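Local coordinates for FYVE, RhoGEF and PH domain-containing protein 5 (Homo sapiens, PDB 3MPX) that activates the small GTPase CDC42 by exchanging its bound GDP for GTP, a task for which this chain holds the DH and first PH domains, at residues 179-184 against 199-204; 172-177 against 206-211; 22-27 against 95-100; 80-85 against 118-123; 33-38 against 88-93. All blocks are in the same frame, centred on the assembly; numbering follows the deposited sequence.

Interaction 1 of 5, residues 179-184 against 199-204; sequences LLTDYL and GALSLI
Leu180 and Leu201 face each other where helix 162-184 packs antiparallel to helix 192-214. Their CA atoms are 6.9 Å apart, the closest backbone pair of the two segments. The segment axes approach to 10.3 Å, with 161° between their directions. Leu201 and Leu180 make up most of the interface. Leu201 CD2 rests on Leu180 CB at 3.8 Å. Both methyls of Leu201 also come against Thr181, where Thr181 OG1 is 3.7 Å from Leu201 CD2. That hydroxyl takes no bond from across the contact. It lies beside its own backbone N (chi1 -62°), and from there it bonds to the carbonyl O of Gln177, one turn earlier. Farther along, Leu180 CD1 meets Ile204 CD1 at 3.7 Å, and the two side chains cross at about a right angle. Ala200 CB borders Leu180 CD1 at 4.5 Å. Cutting Leu201 back to an alanine would probably open a gap beside Leu180 CB and strip the packing from the Thr181 hydroxyl. Next to this patch, Leu184 touches Tyr194 and Thr197 of the second helix. An apolar seam between long antiparallel helices of this kind is characteristic of the all-helical DH (RhoGEF) domain.

Interaction 2 of 5, residues 172-177 against 206-211; sequences RLFQYQ and KVTDRA
Thr208 meets Leu173, Phe174 and Gln177 at once, and its rotamer sorts its two branches between them. Its OG1 sits between the backbone N and the carbonyl carbon (chi1 54°). This turns the hydroxyl toward Gln177 and the methyl toward Leu173 and Phe174. Thr208 OG1 donates to Gln177 OE1 at 2.7 Å. The hydroxyl approaches from above the carbonyl plane, 40° out of it, and so misses the lone pairs. Gln177 reaches the bond with an extended chain, CD lying anti to CA across the CB-CG bond. It comes from the direction opposite to Thr208. On the other branch, Thr208 CG2 packs on Leu173 CB at 3.6 Å. Phe174 slides past Thr208, bringing Phe174 CE1 to 3.7 Å from Thr208 CB. The ring continues to Ala211, where Phe174 CZ is 3.8 Å from Ala211 CB. It meets both partners obliquely. Leu173 CD1 touches Val207 CG1 at 3.8 Å, the two side chains crossing at about a right angle. Beyond the contact, helix 218-230 packs on Phe174 through Leu221 and Val225, and His120 covers Leu173. The helix segments approach to 10.1 Å, with 133° between their directions. A leucine in place of Gln177 would probably leave the Thr208 hydroxyl without its partner on the opposing helix. Thr208 OG1 also bonds to Ile204 O in its own helix. A single hydroxyl proton therefore has two acceptors, so the interhelix bond is probably shared, and apolar packing carries much of the contact.

Interaction 3 of 5, residues 22-27 against 95-100; sequences RALVIA and ERLSNW
Leu24 CD1 lies over one face of the Trp100 indole. Leu24 CD1 stands 3.6 Å from the centroid of the five-membered ring of Trp100 and 19° off the ring normal, which makes a CH-pi contact. Leu24 CD1 sits closest to Trp100 CD1, at 3.4 Å, and so is displaced toward the rim of the whole indole. Leu24 gets there with CG opposite the backbone N (chi1 173°). The two side chains slide past each other in opposite directions. Trp100 reaches in from the loop that follows helix 66-98.

This is the close-packed part of the contact, and Ala27 continues it. Ala27 CB touches Leu97 CD2 at 3.8 Å, while Leu97 CD1 lies 3.5 Å from the carbonyl O of Ala27. The six-membered ring of Trp100 comes obliquely up to the same alanine, with Trp100 CH2 4.2 Å from Ala27 CB. The contact joins the start of helix 21-59 to the end of helix 66-98, at one end of the helical DH domain. Tyr183 of helix 162-184 and Val106 also touch the indole, and Gln28 and Leu31 pack on Leu97.

The packing is looser where Leu24 faces Leu97, since Leu24 CD1 and Leu97 CD2 are 4.3 Å apart. Solvent lies close by. Arg22 and Val25 are exposed on one segment, Ser98 and Asn99 on the other, and none of the four touches the opposite side. Arg96 turns to a different partner, forming a salt bridge with Asp108. Ser98 OG bonds back to the carbonyl O of Glu94.

Interaction 4 of 5, residues 80-85 against 118-123; sequences PAIHDL and DHHATH
His119 is the first residue of 118-123 to touch the other segment, and His119 CA is 6.4 Å from Ile82 CA. Ala81 CB stands over the centre of the His119 ring, 3.6 Å from its centroid and 10° off the normal, a CH-pi contact. Ile82 CG1 passes His119 CB at 4.1 Å. The ring is also held by a hydrogen bond from ND1 to Glu78. His120 follows and takes Ile82 on a face: Ile82 CG1 lies 4.3 Å from the His120 ring centroid, almost on the normal. Ile82 CG2 reaches NE2 of His120 at 3.7 Å. Ile82 has CG2 anti to its N and CG1 beside it (chi1 -69°), which gives one branch to NE2 and the other to the face. Leu85 arrives at the edge instead, with Leu85 CD2 3.7 Å from His120 CD2. His120 NE2 is hydrogen-bonded to His86, whose ring stands nearly perpendicular. His123 closes the row. His123 CB is 3.9 Å from Ile82 CD1, while its NE2 bonds to Tyr130 OH. Ile82 thus touches three histidines in turn. The two segments run antiparallel, 149° between directions, with axes 9.5 Å apart. Leu173 of helix 162-184 and Val207 of helix 192-214 pack on His120, and helix 21-59 lies against Pro80 and His83.

Interaction 5 of 5, residues 33-38 against 88-93; sequences SEKAYV and GILEEL
Leu90 carries this contact, splitting its two methyls between Lys35 and Val38. It belongs to the antiparallel pairing of helices 21-59 and 66-98 in the DH domain, where the segment axes come within 9.7 Å at 150°. Leu90 CD1 touches Lys35 CG at 3.6 Å, and the side chains cross at about a right angle. Leu90 CD2 lies 3.8 Å from Val38 CB. With CG opposite the backbone N (chi1 178°), Leu90 projects between these two residues. Lys35 contributes only its aliphatic root, since the far end leads away from the contact. Glu34 packs beside Leu90. Glu34 CG is 4.1 Å from Leu93 CD1. A bend at chi2 (68°) then turns the carboxylate across Ile89.

In the next shell, polar partners fix the buried carboxylate of Glu34: OE1 takes a salt bridge from Arg172 NH1 and a hydrogen bond from Tyr176 OH, and OE2 is hydrogen-bonded to His86 ND1. Arg172 is itself steadied, as its NH1 also bonds to Ser33 OG. The arginine probably offsets the negative charge that Glu34 brings into the bundle. Where the polar group meets the apolar wall, Ile89 CG2 sits 3.7 Å from Glu34 OE2.

Overall arrangement
All five interactions lie within the DH domain and tie its long helices together; none reaches the PH domain. Interactions 3 and 5 join helices 21-59 and 66-98, with centres about 13 Å apart. Interaction 4 links helix 66-98 to helix 117-138. Interactions 1 and 2 pair helices 162-184 and 192-214, with centres about 10 Å apart. Along the chain, interactions 3, 4 and 5 all close before 1 and 2 open. The early and late groups still meet. Tyr183 touches Trp100, Val207 touches His120, and Arg172 and Tyr176 reach Ser33 and Glu34. The exchange domain is thus one continuous bundle built from distant stretches of sequence. Interactions 3 and 4 lie farthest apart, about 25 Å between centres.

Interaction 1 of 5, residues 179-184 against 199-204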
# COMPACT_ATOMS: atom_id res chain seq x y z
N LEU A 179 -1.45 3.62 10.33
CA LEU A 179 -0.69 4.10 11.48
C LEU A 179 -1.56 4.96 12.40
O LEU A 179 -1.54 4.74 13.62
CB LEU A 179 0.55 4.91 11.05
CG LEU A 179 1.81 4.12 10.73
CD1 LEU A 179 2.52 4.69 9.54
CD2 LEU A 179 2.75 4.13 11.90
N LEU A 180 -2.33 5.90 11.82
CA LEU A 180 -3.15 6.84 12.56
C LEU A 180 -4.31 6.17 13.26
O LEU A 180 -4.70 6.61 14.36
CB LEU A 180 -3.59 8.01 11.68
CG LEU A 180 -2.45 9.03 11.41
CD1 LEU A 180 -2.76 9.89 10.24
CD2 LEU A 180 -2.16 9.91 12.63
N THR A 181 -4.79 5.05 12.69
CA THR A 181 -5.82 4.22 13.32
C THR A 181 -5.20 3.45 14.50
O THR A 181 -5.85 3.31 15.53
CB THR A 181 -6.50 3.35 12.28
OG1 THR A 181 -7.12 4.24 11.35
CG2 THR A 181 -7.52 2.40 12.88
N ASP A 182 -3.93 3.01 14.40
CA ASP A 182 -3.28 2.35 15.53
C ASP A 182 -2.93 3.38 16.62
O ASP A 182 -2.92 3.06 17.80
CB ASP A 182 -2.06 1.55 15.08
CG ASP A 182 -2.43 0.13 14.72
OD1 ASP A 182 -2.11 -0.79 15.51
OD2 ASP A 182 -3.09 -0.07 13.67
N TYR A 183 -2.70 4.63 16.20
CA TYR A 183 -2.40 5.74 17.09
C TYR A 183 -3.64 6.15 17.88
O TYR A 183 -3.54 6.39 19.08
CB TYR A 183 -1.88 6.92 16.26
CG TYR A 183 -1.50 8.13 17.07
CD1 TYR A 183 -0.35 8.13 17.86
CD2 TYR A 183 -2.23 9.31 16.98
CE1 TYR A 183 0.04 9.27 18.56
CE2 TYR A 183 -1.85 10.46 17.68
CZ TYR A 183 -0.72 10.43 18.48
OH TYR A 183 -0.35 11.55 19.18
N LEU A 184 -4.81 6.19 17.22
CA LEU A 184 -6.10 6.57 17.81
C LEU A 184 -6.55 5.58 18.89
O LEU A 184 -7.07 6.01 19.93
CB LEU A 184 -7.17 6.72 16.69
CG LEU A 184 -8.61 7.18 17.06
CD1 LEU A 184 -8.77 8.68 17.01
CD2 LEU A 184 -9.63 6.51 16.14
N GLY A 199 -9.78 13.87 12.69
CA GLY A 199 -9.75 14.92 11.68
C GLY A 199 -8.72 14.67 10.61
O GLY A 199 -9.01 14.85 9.42
N ALA A 200 -7.50 14.24 11.02
CA ALA A 200 -6.39 13.86 10.13
C ALA A 200 -6.77 12.60 9.36
O ALA A 200 -6.37 12.42 8.21
CB ALA A 200 -5.13 13.60 10.93
N LEU A 201 -7.59 11.75 9.98
CA LEU A 201 -8.01 10.52 9.33
C LEU A 201 -9.03 10.77 8.25
O LEU A 201 -9.00 10.09 7.22
CB LEU A 201 -8.52 9.48 10.33
CG LEU A 201 -7.42 8.57 10.88
CD1 LEU A 201 -7.88 7.82 12.13
CD2 LEU A 201 -6.91 7.64 9.81
N SER A 202 -9.91 11.75 8.47
CA SER A 202 -10.94 12.07 7.50
C SER A 202 -10.34 12.90 6.35
O SER A 202 -10.74 12.73 5.19
CB SER A 202 -12.12 12.76 8.18
OG SER A 202 -11.81 14.11 8.48
N LEU A 203 -9.35 13.75 6.69
CA LEU A 203 -8.61 14.60 5.75
C LEU A 203 -7.90 13.70 4.74
O LEU A 203 -7.96 13.96 3.55
CB LEU A 203 -7.60 15.51 6.53
CG LEU A 203 -6.77 16.55 5.75
CD1 LEU A 203 -6.48 17.78 6.59
CD2 LEU A 203 -5.43 15.98 5.31
N ILE A 204 -7.24 12.63 5.21
CA ILE A 204 -6.51 11.68 4.35
C ILE A 204 -7.48 10.81 3.60
O ILE A 204 -7.20 10.46 2.45
CB ILE A 204 -5.47 10.84 5.17
CG1 ILE A 204 -4.28 11.71 5.61
CG2 ILE A 204 -4.97 9.60 4.42
CD1 ILE A 204 -3.64 11.22 6.90

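Interaction 2 of 5, residues 172-177 against 206-211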
# COMPACT_ATOMS: atom_id res chain seq x y z
N ARG A 172 1.94 5.87 0.67
CA ARG A 172 2.15 6.53 1.97
C ARG A 172 0.82 6.96 2.61
O ARG A 172 0.71 6.95 3.85
CB ARG A 172 3.04 7.76 1.80
CG ARG A 172 3.58 8.34 3.11
CD ARG A 172 4.43 7.35 3.91
NE ARG A 172 4.83 7.94 5.19
CZ ARG A 172 5.02 7.27 6.31
NH1 ARG A 172 5.40 7.90 7.41
NH2 ARG A 172 4.82 5.96 6.35
N LEU A 173 -0.15 7.36 1.77
CA LEU A 173 -1.47 7.79 2.19
C LEU A 173 -2.23 6.67 2.92
O LEU A 173 -2.84 6.94 3.94
CB LEU A 173 -2.26 8.33 0.99
CG LEU A 173 -1.66 9.56 0.25
CD1 LEU A 173 -2.52 9.95 -0.93
CD2 LEU A 173 -1.45 10.76 1.19
N PHE A 174 -2.15 5.42 2.42
CA PHE A 174 -2.80 4.26 3.06
C PHE A 174 -2.05 3.87 4.38
O PHE A 174 -2.67 3.38 5.33
CB PHE A 174 -2.93 3.08 2.08
CG PHE A 174 -3.68 3.43 0.80
CD1 PHE A 174 -5.05 3.66 0.82
CD2 PHE A 174 -3.02 3.49 -0.42
CE1 PHE A 174 -5.74 3.99 -0.36
CE2 PHE A 174 -3.72 3.82 -1.60
CZ PHE A 174 -5.07 4.07 -1.56
N GLN A 175 -0.74 4.17 4.44
CA GLN A 175 0.12 3.98 5.60
C GLN A 175 -0.27 4.93 6.73
O GLN A 175 -0.39 4.48 7.87
CB GLN A 175 1.60 4.14 5.20
CG GLN A 175 2.18 2.88 4.51
CD GLN A 175 3.53 3.10 3.88
OE1 GLN A 175 4.22 4.10 4.12
NE2 GLN A 175 3.95 2.18 3.04
N TYR A 176 -0.53 6.23 6.42
CA TYR A 176 -0.97 7.19 7.44
C TYR A 176 -2.29 6.68 8.05
O TYR A 176 -2.41 6.62 9.27
CB TYR A 176 -1.19 8.58 6.84
CG TYR A 176 0.03 9.34 6.37
CD1 TYR A 176 1.24 9.24 7.05
CD2 TYR A 176 -0.05 10.25 5.33
CE1 TYR A 176 2.36 9.97 6.65
CE2 TYR A 176 1.06 10.99 4.92
CZ TYR A 176 2.27 10.83 5.57
OH TYR A 176 3.36 11.54 5.14
N GLN A 177 -3.25 6.23 7.21
CA GLN A 177 -4.52 5.63 7.60
C GLN A 177 -4.32 4.47 8.57
O GLN A 177 -4.88 4.52 9.66
CB GLN A 177 -5.28 5.15 6.37
CG GLN A 177 -6.01 6.29 5.67
CD GLN A 177 -6.80 5.87 4.44
OE1 GLN A 177 -7.75 6.56 4.06
NE2 GLN A 177 -6.42 4.77 3.78
N LYS A 206 -10.37 11.68 2.48
CA LYS A 206 -10.87 12.54 1.41
C LYS A 206 -9.93 12.39 0.20
O LYS A 206 -10.40 12.26 -0.93
CB LYS A 206 -10.93 14.01 1.86
CG LYS A 206 -12.34 14.54 2.21
CD LYS A 206 -12.50 15.03 3.67
CE LYS A 206 -11.66 16.24 4.09
NZ LYS A 206 -11.73 16.53 5.57
N VAL A 207 -8.61 12.30 0.47
CA VAL A 207 -7.57 12.13 -0.55
C VAL A 207 -7.53 10.70 -1.11
O VAL A 207 -7.49 10.55 -2.32
CB VAL A 207 -6.16 12.60 -0.07
CG1 VAL A 207 -5.18 12.64 -1.24
CG2 VAL A 207 -6.23 13.96 0.60
N THR A 208 -7.51 9.65 -0.24
CA THR A 208 -7.45 8.23 -0.65
C THR A 208 -8.72 7.78 -1.38
O THR A 208 -8.67 6.84 -2.18
CB THR A 208 -7.15 7.29 0.52
OG1 THR A 208 -8.09 7.51 1.56
CG2 THR A 208 -5.75 7.43 1.04
N ASP A 209 -9.84 8.47 -1.14
CA ASP A 209 -11.09 8.17 -1.84
C ASP A 209 -10.85 8.25 -3.34
O ASP A 209 -11.24 7.34 -4.07
CB ASP A 209 -12.18 9.16 -1.42
CG ASP A 209 -12.92 8.78 -0.16
OD1 ASP A 209 -13.81 9.56 0.27
OD2 ASP A 209 -12.57 7.72 0.45
N ARG A 210 -10.12 9.31 -3.78
CA ARG A 210 -9.77 9.58 -5.17
C ARG A 210 -8.88 8.45 -5.75
O ARG A 210 -9.03 8.09 -6.91
CB ARG A 210 -9.10 10.97 -5.28
N ALA A 211 -7.98 7.87 -4.93
CA ALA A 211 -7.12 6.78 -5.39
C ALA A 211 -7.96 5.55 -5.80
O ALA A 211 -7.82 5.03 -6.91
CB ALA A 211 -6.12 6.42 -4.29

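Interaction 3 of 5, residues 22-27 against 95-100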
# COMPACT_ATOMS: atom_id res chain seq x y z
N ARG A 22 2.58 2.81 23.82
CA ARG A 22 2.03 2.28 22.59
C ARG A 22 1.88 3.37 21.54
O ARG A 22 2.33 3.17 20.41
CB ARG A 22 0.73 1.54 22.88
CG ARG A 22 0.93 0.04 23.05
CD ARG A 22 -0.29 -0.67 23.56
NE ARG A 22 -0.58 -0.29 24.94
CZ ARG A 22 -1.68 -0.64 25.61
NH1 ARG A 22 -2.61 -1.38 25.02
NH2 ARG A 22 -1.86 -0.24 26.86
N ALA A 23 1.34 4.56 21.93
CA ALA A 23 1.19 5.69 21.01
C ALA A 23 2.56 6.34 20.73
O ALA A 23 2.78 6.85 19.63
CB ALA A 23 0.23 6.71 21.59
N LEU A 24 3.48 6.28 21.71
CA LEU A 24 4.83 6.82 21.54
C LEU A 24 5.59 6.04 20.46
O LEU A 24 6.19 6.67 19.58
CB LEU A 24 5.60 6.86 22.88
CG LEU A 24 7.10 7.25 22.83
CD1 LEU A 24 7.35 8.60 22.11
CD2 LEU A 24 7.69 7.29 24.22
N VAL A 25 5.53 4.70 20.49
CA VAL A 25 6.21 3.84 19.52
C VAL A 25 5.61 4.03 18.09
O VAL A 25 6.34 3.90 17.10
CB VAL A 25 6.17 2.37 20.01
CG1 VAL A 25 6.22 1.36 18.87
CG2 VAL A 25 7.28 2.10 21.00
N ILE A 26 4.30 4.33 17.99
CA ILE A 26 3.64 4.53 16.70
C ILE A 26 4.12 5.87 16.05
O ILE A 26 4.35 5.90 14.84
CB ILE A 26 2.10 4.40 16.82
CG1 ILE A 26 1.72 2.95 17.18
CG2 ILE A 26 1.38 4.85 15.53
CD1 ILE A 26 0.40 2.77 17.84
N ALA A 27 4.32 6.94 16.86
CA ALA A 27 4.80 8.22 16.35
C ALA A 27 6.23 8.06 15.91
O ALA A 27 6.62 8.62 14.90
CB ALA A 27 4.69 9.28 17.41
N GLU A 95 11.01 17.35 15.29
CA GLU A 95 10.96 18.29 16.40
C GLU A 95 9.95 17.91 17.48
O GLU A 95 10.27 18.02 18.66
CB GLU A 95 10.67 19.71 15.88
N ARG A 96 8.74 17.47 17.07
CA ARG A 96 7.66 17.08 17.99
C ARG A 96 7.97 15.83 18.82
O ARG A 96 7.50 15.72 19.95
CB ARG A 96 6.34 16.90 17.24
CG ARG A 96 5.72 18.27 16.94
CD ARG A 96 4.41 18.17 16.22
NE ARG A 96 3.34 18.80 16.99
CZ ARG A 96 2.62 19.83 16.57
NH1 ARG A 96 1.68 20.35 17.35
NH2 ARG A 96 2.84 20.36 15.37
N LEU A 97 8.77 14.90 18.27
CA LEU A 97 9.18 13.68 18.95
C LEU A 97 10.38 13.91 19.87
O LEU A 97 10.66 13.08 20.74
CB LEU A 97 9.44 12.58 17.94
CG LEU A 97 8.19 11.79 17.61
CD1 LEU A 97 8.01 11.63 16.12
CD2 LEU A 97 8.16 10.47 18.34
N SER A 98 11.07 15.04 19.70
CA SER A 98 12.19 15.45 20.52
C SER A 98 11.64 16.06 21.81
O SER A 98 12.24 15.90 22.88
CB SER A 98 13.04 16.47 19.78
OG SER A 98 13.63 15.87 18.64
N ASN A 99 10.48 16.74 21.71
CA ASN A 99 9.83 17.35 22.87
C ASN A 99 8.56 16.55 23.25
O ASN A 99 7.54 17.16 23.60
CB ASN A 99 9.52 18.84 22.60
CG ASN A 99 10.71 19.69 22.19
OD1 ASN A 99 11.85 19.48 22.62
ND2 ASN A 99 10.44 20.70 21.37
N TRP A 100 8.64 15.20 23.21
CA TRP A 100 7.48 14.34 23.52
C TRP A 100 7.12 14.33 25.01
O TRP A 100 5.94 14.11 25.32
CB TRP A 100 7.66 12.92 23.01
CG TRP A 100 6.39 12.12 22.93
CD1 TRP A 100 5.94 11.20 23.83
CD2 TRP A 100 5.37 12.21 21.92
NE1 TRP A 100 4.75 10.65 23.41
CE2 TRP A 100 4.38 11.25 22.23
CE3 TRP A 100 5.22 12.98 20.76
CZ2 TRP A 100 3.25 11.05 21.44
CZ3 TRP A 100 4.09 12.78 19.96
CH2 TRP A 100 3.13 11.82 20.30

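Interaction 4 of 5, residues 80-85 against 118-123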
# COMPACT_ATOMS: atom_id res chain seq x y z
N PRO A 80 7.58 17.46 -7.19
CA PRO A 80 8.29 18.42 -6.30
C PRO A 80 7.42 19.01 -5.18
O PRO A 80 7.89 19.19 -4.05
CB PRO A 80 8.77 19.51 -7.25
CG PRO A 80 8.73 18.92 -8.59
CD PRO A 80 7.62 17.93 -8.59
N ALA A 81 6.14 19.28 -5.48
CA ALA A 81 5.16 19.80 -4.53
C ALA A 81 4.93 18.81 -3.41
O ALA A 81 4.74 19.23 -2.26
CB ALA A 81 3.84 20.08 -5.24
N ILE A 82 4.91 17.50 -3.73
CA ILE A 82 4.73 16.42 -2.76
C ILE A 82 6.00 16.30 -1.93
O ILE A 82 5.91 16.29 -0.71
CB ILE A 82 4.27 15.08 -3.40
CG1 ILE A 82 2.83 15.19 -3.92
CG2 ILE A 82 4.41 13.89 -2.41
CD1 ILE A 82 2.52 14.38 -5.22
N HIS A 83 7.17 16.27 -2.58
CA HIS A 83 8.46 16.21 -1.90
C HIS A 83 8.58 17.30 -0.79
O HIS A 83 8.95 17.00 0.34
CB HIS A 83 9.61 16.32 -2.91
CG HIS A 83 10.97 16.30 -2.28
ND1 HIS A 83 11.95 17.19 -2.68
CD2 HIS A 83 11.46 15.51 -1.29
CE1 HIS A 83 13.01 16.92 -1.92
NE2 HIS A 83 12.76 15.92 -1.08
N ASP A 84 8.20 18.56 -1.13
CA ASP A 84 8.25 19.71 -0.25
C ASP A 84 7.29 19.55 0.90
O ASP A 84 7.65 19.89 2.04
CB ASP A 84 7.97 21.01 -1.04
CG ASP A 84 9.05 21.41 -2.05
OD1 ASP A 84 10.21 20.95 -1.91
OD2 ASP A 84 8.73 22.22 -2.96
N LEU A 85 6.09 18.98 0.62
CA LEU A 85 5.05 18.75 1.62
C LEU A 85 5.57 17.82 2.71
O LEU A 85 5.45 18.15 3.89
CB LEU A 85 3.75 18.21 0.98
CG LEU A 85 2.80 17.36 1.85
CD1 LEU A 85 2.04 18.18 2.87
CD2 LEU A 85 1.85 16.56 0.99
N ASP A 118 -3.57 18.16 -1.11
CA ASP A 118 -4.37 18.40 -2.31
C ASP A 118 -3.56 18.07 -3.54
O ASP A 118 -4.13 17.64 -4.54
CB ASP A 118 -4.92 19.83 -2.34
CG ASP A 118 -6.14 20.03 -1.46
OD1 ASP A 118 -7.01 19.11 -1.42
OD2 ASP A 118 -6.26 21.12 -0.85
N HIS A 119 -2.22 18.21 -3.44
CA HIS A 119 -1.26 17.83 -4.48
C HIS A 119 -1.33 16.31 -4.70
O HIS A 119 -1.32 15.86 -5.85
CB HIS A 119 0.16 18.29 -4.11
CG HIS A 119 0.34 19.77 -4.22
ND1 HIS A 119 0.30 20.42 -5.45
CD2 HIS A 119 0.55 20.69 -3.25
CE1 HIS A 119 0.49 21.70 -5.18
NE2 HIS A 119 0.66 21.91 -3.88
N HIS A 120 -1.48 15.53 -3.59
CA HIS A 120 -1.72 14.09 -3.60
C HIS A 120 -3.01 13.77 -4.41
O HIS A 120 -2.96 12.94 -5.31
CB HIS A 120 -1.82 13.51 -2.17
CG HIS A 120 -0.49 13.08 -1.63
ND1 HIS A 120 0.21 12.00 -2.18
CD2 HIS A 120 0.26 13.64 -0.66
CE1 HIS A 120 1.33 11.92 -1.49
NE2 HIS A 120 1.41 12.88 -0.57
N ALA A 121 -4.11 14.47 -4.12
CA ALA A 121 -5.40 14.31 -4.79
C ALA A 121 -5.28 14.60 -6.29
O ALA A 121 -5.80 13.85 -7.11
CB ALA A 121 -6.41 15.26 -4.17
N THR A 122 -4.56 15.69 -6.63
CA THR A 122 -4.29 16.14 -7.99
C THR A 122 -3.40 15.13 -8.72
O THR A 122 -3.63 14.87 -9.90
CB THR A 122 -3.69 17.55 -7.90
OG1 THR A 122 -4.72 18.43 -7.49
CG2 THR A 122 -3.14 18.04 -9.21
N HIS A 123 -2.40 14.55 -8.01
CA HIS A 123 -1.48 13.56 -8.57
C HIS A 123 -2.23 12.29 -8.92
O HIS A 123 -2.10 11.80 -10.03
CB HIS A 123 -0.33 13.26 -7.60
CG HIS A 123 0.66 12.25 -8.12
ND1 HIS A 123 1.08 11.18 -7.34
CD2 HIS A 123 1.30 12.21 -9.31
CE1 HIS A 123 1.95 10.52 -8.08
NE2 HIS A 123 2.12 11.10 -9.27

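Interaction 5 of 5, residues 33-38 against 88-93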
# COMPACT_ATOMS: atom_id res chain seq x y z
N SER A 33 9.55 5.89 9.17
CA SER A 33 8.98 5.62 7.86
C SER A 33 8.83 6.91 7.04
O SER A 33 8.97 6.86 5.82
CB SER A 33 7.64 4.89 7.98
OG SER A 33 6.66 5.65 8.66
N GLU A 34 8.59 8.05 7.71
CA GLU A 34 8.53 9.32 7.00
C GLU A 34 9.91 9.66 6.42
O GLU A 34 9.98 10.04 5.26
CB GLU A 34 7.99 10.47 7.86
CG GLU A 34 7.64 11.71 7.04
CD GLU A 34 6.45 11.62 6.10
OE1 GLU A 34 5.57 10.75 6.29
OE2 GLU A 34 6.38 12.46 5.17
N LYS A 35 11.01 9.49 7.22
CA LYS A 35 12.40 9.73 6.79
C LYS A 35 12.66 8.95 5.50
O LYS A 35 13.06 9.53 4.49
CB LYS A 35 13.42 9.27 7.85
CG LYS A 35 13.38 10.06 9.13
CD LYS A 35 14.59 9.81 10.00
CE LYS A 35 14.46 10.54 11.33
NZ LYS A 35 14.64 9.63 12.50
N ALA A 36 12.38 7.63 5.53
CA ALA A 36 12.56 6.73 4.40
C ALA A 36 11.78 7.17 3.16
O ALA A 36 12.25 6.95 2.04
CB ALA A 36 12.17 5.33 4.79
N TYR A 37 10.59 7.78 3.37
CA TYR A 37 9.68 8.26 2.33
C TYR A 37 10.20 9.54 1.69
O TYR A 37 10.10 9.70 0.47
CB TYR A 37 8.29 8.49 2.93
CG TYR A 37 7.25 8.91 1.92
CD1 TYR A 37 6.85 8.06 0.89
CD2 TYR A 37 6.63 10.16 2.01
CE1 TYR A 37 5.88 8.44 -0.04
CE2 TYR A 37 5.65 10.55 1.10
CZ TYR A 37 5.27 9.69 0.08
OH TYR A 37 4.29 10.05 -0.80
N VAL A 38 10.76 10.45 2.51
CA VAL A 38 11.32 11.74 2.10
C VAL A 38 12.61 11.49 1.29
O VAL A 38 12.82 12.13 0.26
CB VAL A 38 11.51 12.68 3.31
CG1 VAL A 38 12.35 13.89 2.95
CG2 VAL A 38 10.15 13.11 3.85
N GLY A 88 8.56 19.04 4.92
CA GLY A 88 7.99 19.81 6.02
C GLY A 88 7.42 18.97 7.15
O GLY A 88 7.68 19.29 8.31
N ILE A 89 6.61 17.91 6.81
CA ILE A 89 6.01 16.94 7.73
C ILE A 89 7.14 16.31 8.58
O ILE A 89 7.07 16.34 9.81
CB ILE A 89 5.14 15.88 6.98
CG1 ILE A 89 3.77 16.46 6.59
CG2 ILE A 89 4.96 14.57 7.79
CD1 ILE A 89 2.91 15.60 5.71
N LEU A 90 8.22 15.82 7.92
CA LEU A 90 9.42 15.28 8.56
C LEU A 90 10.05 16.29 9.56
O LEU A 90 10.32 15.91 10.69
CB LEU A 90 10.45 14.87 7.47
CG LEU A 90 11.81 14.31 7.94
CD1 LEU A 90 11.63 13.23 8.98
CD2 LEU A 90 12.61 13.76 6.78
N GLU A 91 10.28 17.55 9.16
CA GLU A 91 10.87 18.58 10.01
C GLU A 91 10.02 18.82 11.26
O GLU A 91 10.58 18.92 12.36
CB GLU A 91 11.11 19.88 9.23
N GLU A 92 8.69 18.87 11.12
CA GLU A 92 7.75 19.05 12.23
C GLU A 92 7.71 17.79 13.10
O GLU A 92 7.69 17.90 14.32
CB GLU A 92 6.35 19.40 11.71
N LEU A 93 7.71 16.60 12.47
CA LEU A 93 7.69 15.32 13.17
C LEU A 93 8.96 15.11 13.99
O LEU A 93 8.87 14.74 15.16
CB LEU A 93 7.47 14.15 12.20
CG LEU A 93 6.05 13.88 11.69
CD1 LEU A 93 6.06 12.73 10.70
CD2 LEU A 93 5.08 13.55 12.83